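Local coordinates for TOG array regulator of axonemal microtubules protein 1 (Mus musculus, PDB 5DN7), which binds microtubules and promotes their polymerization through its HEAT-repeat TOG domains, supporting ciliogenesis and the control of cilium length, at residues A[179-191]-A[202-214]. Residues are numbered along the deposited sequence; the frame is centred on the assembly and turned at random.
Sequences DLPKLSFDLAPAL and ALEAFAVLASSMG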
ATOM      1  N   ASP A 179      -9.007  -5.803 -13.293  1.00 21.01           N
ATOM      2  CA  ASP A 179     -10.222  -5.287 -13.915  1.00 22.18           C
ATOM      3  C   ASP A 179      -9.973  -3.805 -14.189  1.00 23.15           C
ATOM      4  O   ASP A 179     -10.206  -2.949 -13.322  1.00 23.97           O
ATOM      5  CB  ASP A 179     -11.432  -5.500 -13.003  1.00 22.24           C
ATOM      6  CG  ASP A 179     -12.744  -5.138 -13.671  1.00 30.84           C
ATOM      7  OD1 ASP A 179     -12.752  -4.336 -14.629  1.00 28.07           O
ATOM      8  OD2 ASP A 179     -13.788  -5.667 -13.222  1.00 39.26           O
ATOM      9  N   LEU A 180      -9.467  -3.505 -15.379  1.00 18.82           N
ATOM     10  CA  LEU A 180      -8.977  -2.164 -15.646  1.00 26.54           C
ATOM     11  C   LEU A 180     -10.062  -1.070 -15.720  1.00 22.15           C
ATOM     12  O   LEU A 180      -9.800   0.048 -15.285  1.00 21.27           O
ATOM     13  CB  LEU A 180      -8.136  -2.158 -16.925  1.00 26.24           C
ATOM     14  CG  LEU A 180      -6.874  -3.016 -16.914  1.00 25.61           C
ATOM     15  CD1 LEU A 180      -6.308  -3.017 -18.297  1.00 24.56           C
ATOM     16  CD2 LEU A 180      -5.835  -2.512 -15.903  1.00 17.20           C
ATOM     17  N   PRO A 181     -11.254  -1.366 -16.288  1.00 26.30           N
ATOM     18  CA  PRO A 181     -12.348  -0.384 -16.182  1.00 25.77           C
ATOM     19  C   PRO A 181     -12.686  -0.031 -14.736  1.00 25.39           C
ATOM     20  O   PRO A 181     -12.800   1.144 -14.374  1.00 21.58           O
ATOM     21  CB  PRO A 181     -13.538  -1.101 -16.845  1.00 25.49           C
ATOM     22  CG  PRO A 181     -12.903  -1.990 -17.859  1.00 31.32           C
ATOM     23  CD  PRO A 181     -11.585  -2.447 -17.248  1.00 25.32           C
ATOM     24  N   LYS A 182     -12.829  -1.061 -13.915  1.00 18.97           N
ATOM     25  CA  LYS A 182     -13.176  -0.854 -12.526  1.00 25.04           C
ATOM     26  C   LYS A 182     -12.116   0.024 -11.893  1.00 25.72           C
ATOM     27  O   LYS A 182     -12.423   1.020 -11.245  1.00 20.38           O
ATOM     28  CB  LYS A 182     -13.298  -2.188 -11.785  1.00 35.43           C
ATOM     29  CG  LYS A 182     -13.766  -2.045 -10.337  1.00 48.32           C
ATOM     30  CD  LYS A 182     -14.056  -3.409  -9.693  1.00 55.70           C
ATOM     31  CE  LYS A 182     -12.761  -4.174  -9.390  1.00 58.66           C
ATOM     32  NZ  LYS A 182     -13.015  -5.506  -8.735  1.00 58.58           N
ATOM     33  N   LEU A 183     -10.864  -0.345 -12.143  1.00 20.70           N
ATOM     34  CA  LEU A 183      -9.714   0.345 -11.598  1.00 21.32           C
ATOM     35  C   LEU A 183      -9.750   1.822 -11.986  1.00 22.97           C
ATOM     36  O   LEU A 183      -9.639   2.694 -11.127  1.00 27.42           O
ATOM     37  CB  LEU A 183      -8.428  -0.333 -12.081  1.00 21.48           C
ATOM     38  CG  LEU A 183      -7.166  -0.174 -11.249  1.00 26.87           C
ATOM     39  CD1 LEU A 183      -7.442  -0.406  -9.772  1.00 24.50           C
ATOM     40  CD2 LEU A 183      -6.111  -1.165 -11.752  1.00 28.47           C
ATOM     41  N   SER A 184      -9.946   2.115 -13.265  1.00 16.07           N
ATOM     42  CA  SER A 184      -9.924   3.507 -13.688  1.00 20.00           C
ATOM     43  C   SER A 184     -11.100   4.312 -13.117  1.00 20.98           C
ATOM     44  O   SER A 184     -10.962   5.514 -12.867  1.00 22.68           O
ATOM     45  CB  SER A 184      -9.917   3.609 -15.205  1.00 20.57           C
ATOM     46  OG  SER A 184     -11.060   3.001 -15.755  1.00 27.04           O
ATOM     47  N   PHE A 185     -12.244   3.664 -12.913  1.00 17.10           N
ATOM     48  CA  PHE A 185     -13.366   4.360 -12.289  1.00 20.69           C
ATOM     49  C   PHE A 185     -13.100   4.622 -10.825  1.00 17.00           C
ATOM     50  O   PHE A 185     -13.520   5.641 -10.288  1.00 20.86           O
ATOM     51  CB  PHE A 185     -14.668   3.564 -12.446  1.00 24.77           C
ATOM     52  CG  PHE A 185     -15.380   3.825 -13.743  1.00 27.47           C
ATOM     53  CD1 PHE A 185     -14.790   3.507 -14.953  1.00 26.84           C
ATOM     54  CD2 PHE A 185     -16.640   4.378 -13.752  1.00 34.32           C
ATOM     55  CE1 PHE A 185     -15.430   3.747 -16.153  1.00 27.80           C
ATOM     56  CE2 PHE A 185     -17.296   4.605 -14.950  1.00 40.47           C
ATOM     57  CZ  PHE A 185     -16.679   4.291 -16.150  1.00 35.54           C
ATOM     58  N   ASP A 186     -12.419   3.689 -10.172  1.00 17.77           N
ATOM     59  CA  ASP A 186     -12.056   3.850  -8.772  1.00 22.25           C
ATOM     60  C   ASP A 186     -10.973   4.922  -8.603  1.00 24.42           C
ATOM     61  O   ASP A 186     -10.882   5.558  -7.554  1.00 21.43           O
ATOM     62  CB  ASP A 186     -11.561   2.526  -8.166  1.00 30.13           C
ATOM     63  CG  ASP A 186     -12.695   1.540  -7.868  1.00 40.62           C
ATOM     64  OD1 ASP A 186     -13.880   1.949  -7.825  1.00 39.02           O
ATOM     65  OD2 ASP A 186     -12.388   0.343  -7.641  1.00 42.01           O
ATOM     66  N   LEU A 187     -10.154   5.123  -9.633  1.00 17.50           N
ATOM     67  CA  LEU A 187      -9.012   6.044  -9.520  1.00 14.36           C
ATOM     68  C   LEU A 187      -9.348   7.439 -10.023  1.00 14.84           C
ATOM     69  O   LEU A 187      -8.704   8.401  -9.649  1.00 20.18           O
ATOM     70  CB  LEU A 187      -7.805   5.507 -10.289  1.00 14.94           C
ATOM     71  CG  LEU A 187      -6.934   4.457  -9.593  1.00 21.85           C
ATOM     72  CD1 LEU A 187      -5.883   3.974 -10.568  1.00 19.33           C
ATOM     73  CD2 LEU A 187      -6.259   5.045  -8.345  1.00 20.53           C
ATOM     74  N   ALA A 188     -10.355   7.542 -10.879  1.00 22.05           N
ATOM     75  CA  ALA A 188     -10.735   8.824 -11.465  1.00 16.22           C
ATOM     76  C   ALA A 188     -11.003   9.959 -10.444  1.00 19.26           C
ATOM     77  O   ALA A 188     -10.730  11.112 -10.760  1.00 16.82           O
ATOM     78  CB  ALA A 188     -11.961   8.632 -12.363  1.00 17.42           C
ATOM     79  N   PRO A 189     -11.514   9.652  -9.229  1.00 16.48           N
ATOM     80  CA  PRO A 189     -11.696  10.779  -8.303  1.00 16.90           C
ATOM     81  C   PRO A 189     -10.390  11.452  -7.884  1.00 25.12           C
ATOM     82  O   PRO A 189     -10.386  12.620  -7.495  1.00 23.67           O
ATOM     83  CB  PRO A 189     -12.368  10.132  -7.090  1.00 17.02           C
ATOM     84  CG  PRO A 189     -13.070   8.950  -7.652  1.00 19.21           C
ATOM     85  CD  PRO A 189     -12.196   8.440  -8.736  1.00 16.49           C
ATOM     86  N   ALA A 190      -9.282  10.727  -7.965  1.00 17.98           N
ATOM     87  CA  ALA A 190      -8.007  11.315  -7.592  1.00 15.88           C
ATOM     88  C   ALA A 190      -7.574  12.360  -8.631  1.00 15.56           C
ATOM     89  O   ALA A 190      -6.775  13.257  -8.343  1.00 15.73           O
ATOM     90  CB  ALA A 190      -6.961  10.229  -7.437  1.00 17.19           C
ATOM     91  N   LEU A 191      -8.118  12.247  -9.839  1.00 20.79           N
ATOM     92  CA  LEU A 191      -7.843  13.212 -10.900  1.00 16.46           C
ATOM     93  C   LEU A 191      -8.367  14.599 -10.534  1.00 24.69           C
ATOM     94  O   LEU A 191      -7.863  15.594 -11.033  1.00 22.35           O
ATOM     95  CB  LEU A 191      -8.463  12.764 -12.223  1.00 17.69           C
ATOM     96  CG  LEU A 191      -7.838  11.558 -12.950  1.00 19.21           C
ATOM     97  CD1 LEU A 191      -8.641  11.174 -14.152  1.00 16.78           C
ATOM     98  CD2 LEU A 191      -6.439  11.913 -13.370  1.00 17.37           C
ATOM     99  N   ALA A 202      -2.387  10.541  -9.928  1.00 14.49           N
ATOM    100  CA  ALA A 202      -3.500   9.965 -10.676  1.00 20.43           C
ATOM    101  C   ALA A 202      -3.292  10.056 -12.187  1.00 18.80           C
ATOM    102  O   ALA A 202      -3.709   9.164 -12.912  1.00 16.12           O
ATOM    103  CB  ALA A 202      -4.822  10.642 -10.291  1.00 19.58           C
ATOM    104  N   LEU A 203      -2.679  11.138 -12.662  1.00 16.10           N
ATOM    105  CA  LEU A 203      -2.356  11.236 -14.081  1.00 19.37           C
ATOM    106  C   LEU A 203      -1.313  10.177 -14.471  1.00 14.90           C
ATOM    107  O   LEU A 203      -1.450   9.518 -15.506  1.00 23.99           O
ATOM    108  CB  LEU A 203      -1.867  12.654 -14.426  1.00 22.11           C
ATOM    109  CG  LEU A 203      -2.971  13.725 -14.291  1.00 33.42           C
ATOM    110  CD1 LEU A 203      -2.384  15.131 -14.168  1.00 29.25           C
ATOM    111  CD2 LEU A 203      -3.977  13.662 -15.451  1.00 17.06           C
ATOM    112  N   GLU A 204      -0.287   9.982 -13.641  1.00 14.52           N
ATOM    113  CA  GLU A 204       0.652   8.884 -13.930  1.00 16.75           C
ATOM    114  C   GLU A 204      -0.051   7.534 -13.973  1.00 21.74           C
ATOM    115  O   GLU A 204       0.213   6.686 -14.869  1.00 24.53           O
ATOM    116  CB  GLU A 204       1.775   8.831 -12.891  1.00 22.85           C
ATOM    117  CG  GLU A 204       2.723  10.009 -12.952  1.00 27.57           C
ATOM    118  CD  GLU A 204       3.556  10.067 -14.245  1.00 32.11           C
ATOM    119  OE1 GLU A 204       4.475   9.230 -14.430  1.00 24.63           O
ATOM    120  OE2 GLU A 204       3.297  10.976 -15.070  1.00 33.44           O
ATOM    121  N   ALA A 205      -0.954   7.328 -13.009  1.00 16.43           N
ATOM    122  CA  ALA A 205      -1.699   6.086 -12.974  1.00 19.40           C
ATOM    123  C   ALA A 205      -2.500   5.935 -14.255  1.00 20.88           C
ATOM    124  O   ALA A 205      -2.540   4.854 -14.818  1.00 15.91           O
ATOM    125  CB  ALA A 205      -2.610   6.010 -11.761  1.00 17.45           C
ATOM    126  N   PHE A 206      -3.110   7.014 -14.729  1.00 14.41           N
ATOM    127  CA  PHE A 206      -3.897   6.928 -15.955  1.00 15.10           C
ATOM    128  C   PHE A 206      -3.011   6.640 -17.179  1.00 21.11           C
ATOM    129  O   PHE A 206      -3.442   5.930 -18.084  1.00 24.56           O
ATOM    130  CB  PHE A 206      -4.747   8.194 -16.147  1.00 15.55           C
ATOM    131  CG  PHE A 206      -6.206   8.007 -15.687  1.00 15.65           C
ATOM    132  CD1 PHE A 206      -6.498   7.717 -14.360  1.00 20.53           C
ATOM    133  CD2 PHE A 206      -7.257   8.056 -16.596  1.00 16.46           C
ATOM    134  CE1 PHE A 206      -7.823   7.502 -13.937  1.00 23.40           C
ATOM    135  CE2 PHE A 206      -8.584   7.823 -16.186  1.00 19.79           C
ATOM    136  CZ  PHE A 206      -8.859   7.559 -14.855  1.00 19.88           C
ATOM    137  N   ALA A 207      -1.780   7.153 -17.201  1.00 18.80           N
ATOM    138  CA  ALA A 207      -0.853   6.792 -18.273  1.00 22.13           C
ATOM    139  C   ALA A 207      -0.600   5.285 -18.272  1.00 22.01           C
ATOM    140  O   ALA A 207      -0.637   4.625 -19.338  1.00 22.02           O
ATOM    141  CB  ALA A 207       0.475   7.560 -18.142  1.00 16.29           C
ATOM    142  N   VAL A 208      -0.364   4.728 -17.081  1.00 20.48           N
ATOM    143  CA  VAL A 208      -0.157   3.279 -16.999  1.00 18.47           C
ATOM    144  C   VAL A 208      -1.412   2.458 -17.368  1.00 20.24           C
ATOM    145  O   VAL A 208      -1.317   1.387 -17.994  1.00 27.02           O
ATOM    146  CB  VAL A 208       0.315   2.851 -15.600  1.00 15.23           C
ATOM    147  CG1 VAL A 208       0.595   1.352 -15.586  1.00 18.88           C
ATOM    148  CG2 VAL A 208       1.574   3.612 -15.225  1.00 14.62           C
ATOM    149  N   LEU A 209      -2.584   2.938 -16.979  1.00 19.24           N
ATOM    150  CA  LEU A 209      -3.817   2.278 -17.407  1.00 24.33           C
ATOM    151  C   LEU A 209      -3.947   2.303 -18.929  1.00 20.06           C
ATOM    152  O   LEU A 209      -4.260   1.294 -19.523  1.00 21.31           O
ATOM    153  CB  LEU A 209      -5.045   2.919 -16.771  1.00 19.57           C
ATOM    154  CG  LEU A 209      -5.168   2.703 -15.268  1.00 20.72           C
ATOM    155  CD1 LEU A 209      -6.286   3.558 -14.739  1.00 15.02           C
ATOM    156  CD2 LEU A 209      -5.431   1.222 -14.976  1.00 17.52           C
ATOM    157  N   ALA A 210      -3.712   3.459 -19.550  1.00 26.69           N
ATOM    158  CA  ALA A 210      -3.786   3.558 -21.010  1.00 30.60           C
ATOM    159  C   ALA A 210      -2.843   2.558 -21.662  1.00 28.20           C
ATOM    160  O   ALA A 210      -3.220   1.856 -22.601  1.00 28.96           O
ATOM    161  CB  ALA A 210      -3.456   4.962 -21.481  1.00 23.77           C
ATOM    162  N   SER A 211      -1.620   2.489 -21.148  1.00 25.57           N
ATOM    163  CA  SER A 211      -0.641   1.544 -21.674  1.00 25.86           C
ATOM    164  C   SER A 211      -1.071   0.085 -21.490  1.00 30.93           C
ATOM    165  O   SER A 211      -0.789  -0.771 -22.343  1.00 36.61           O
ATOM    166  CB  SER A 211       0.719   1.793 -21.010  1.00 33.78           C
ATOM    167  OG  SER A 211       1.594   0.700 -21.187  1.00 46.37           O
ATOM    168  N   SER A 212      -1.757  -0.208 -20.394  1.00 27.41           N
ATOM    169  CA  SER A 212      -2.104  -1.590 -20.089  1.00 31.77           C
ATOM    170  C   SER A 212      -3.350  -2.065 -20.813  1.00 33.71           C
ATOM    171  O   SER A 212      -3.496  -3.252 -21.075  1.00 28.23           O
ATOM    172  CB  SER A 212      -2.287  -1.772 -18.592  1.00 34.05           C
ATOM    173  OG  SER A 212      -1.062  -1.470 -17.948  1.00 49.86           O
ATOM    174  N   MET A 213      -4.250  -1.133 -21.110  1.00 34.68           N
ATOM    175  CA  MET A 213      -5.442  -1.438 -21.890  1.00 36.95           C
ATOM    176  C   MET A 213      -5.122  -1.627 -23.366  1.00 46.84           C
ATOM    177  O   MET A 213      -5.872  -2.285 -24.090  1.00 47.02           O
ATOM    178  CB  MET A 213      -6.477  -0.323 -21.748  1.00 31.44           C
ATOM    179  CG  MET A 213      -7.106  -0.226 -20.382  1.00 33.90           C
ATOM    180  SD  MET A 213      -7.909   1.368 -20.186  1.00 46.38           S
ATOM    181  CE  MET A 213      -8.746   1.150 -18.616  1.00 38.34           C
ATOM    182  N   GLY A 214      -4.018  -1.027 -23.811  1.00 53.98           N
ATOM    183  CA  GLY A 214      -3.709  -0.946 -25.230  1.00 59.19           C
ATOM    184  C   GLY A 214      -4.553   0.155 -25.852  1.00 72.07           C
ATOM    185  O   GLY A 214      -5.693   0.369 -25.435  1.00 78.63           O
TER
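Leu209 is a knob pushed into a hollow between Leu180, Leu183, Ser184 and Leu187. The two methyls of its forked end touch different sides of the hollow: CD1 comes to 3.7 Å from Ser184 CB, while CD2 lies 3.9 Å from Leu180 CD2. Serine suits its side because it is small, and its hydroxyl is turned back to its own helix, chi1 60°, where OG donates to Pro181 O at 2.9 Å. Beside this knob stands Phe206, whose flat ring offers two faces: one is covered by Leu191 CD1, 3.7 Å from the ring centroid and 13° off the normal, a CH-pi contact; by the other, nearer the rim, lies Leu209 CD1. Helices 180-187 and 196-213 run antiparallel, 166° between their segment directions, as the paired helices of a predicted HEAT repeat, in the solenoid of TOG region 2. Helix 219-226 packs against Phe206 and Met213, and helix 156-172 against Leu180 and Ala205. Toward the connecting turn the chains draw in, Leu191 CA to Ala202 CA 5.4 Å, and small alanines suit the place: Ala190 CB meets Ala202 CB at 3.6 Å, and Leu191 CD2 also lies on Ala202 CB. Far from that turn, the slender, extended Met213 lies alongside Leu180, pointing the opposite way, its CG 3.6 Å from Leu180 CD1.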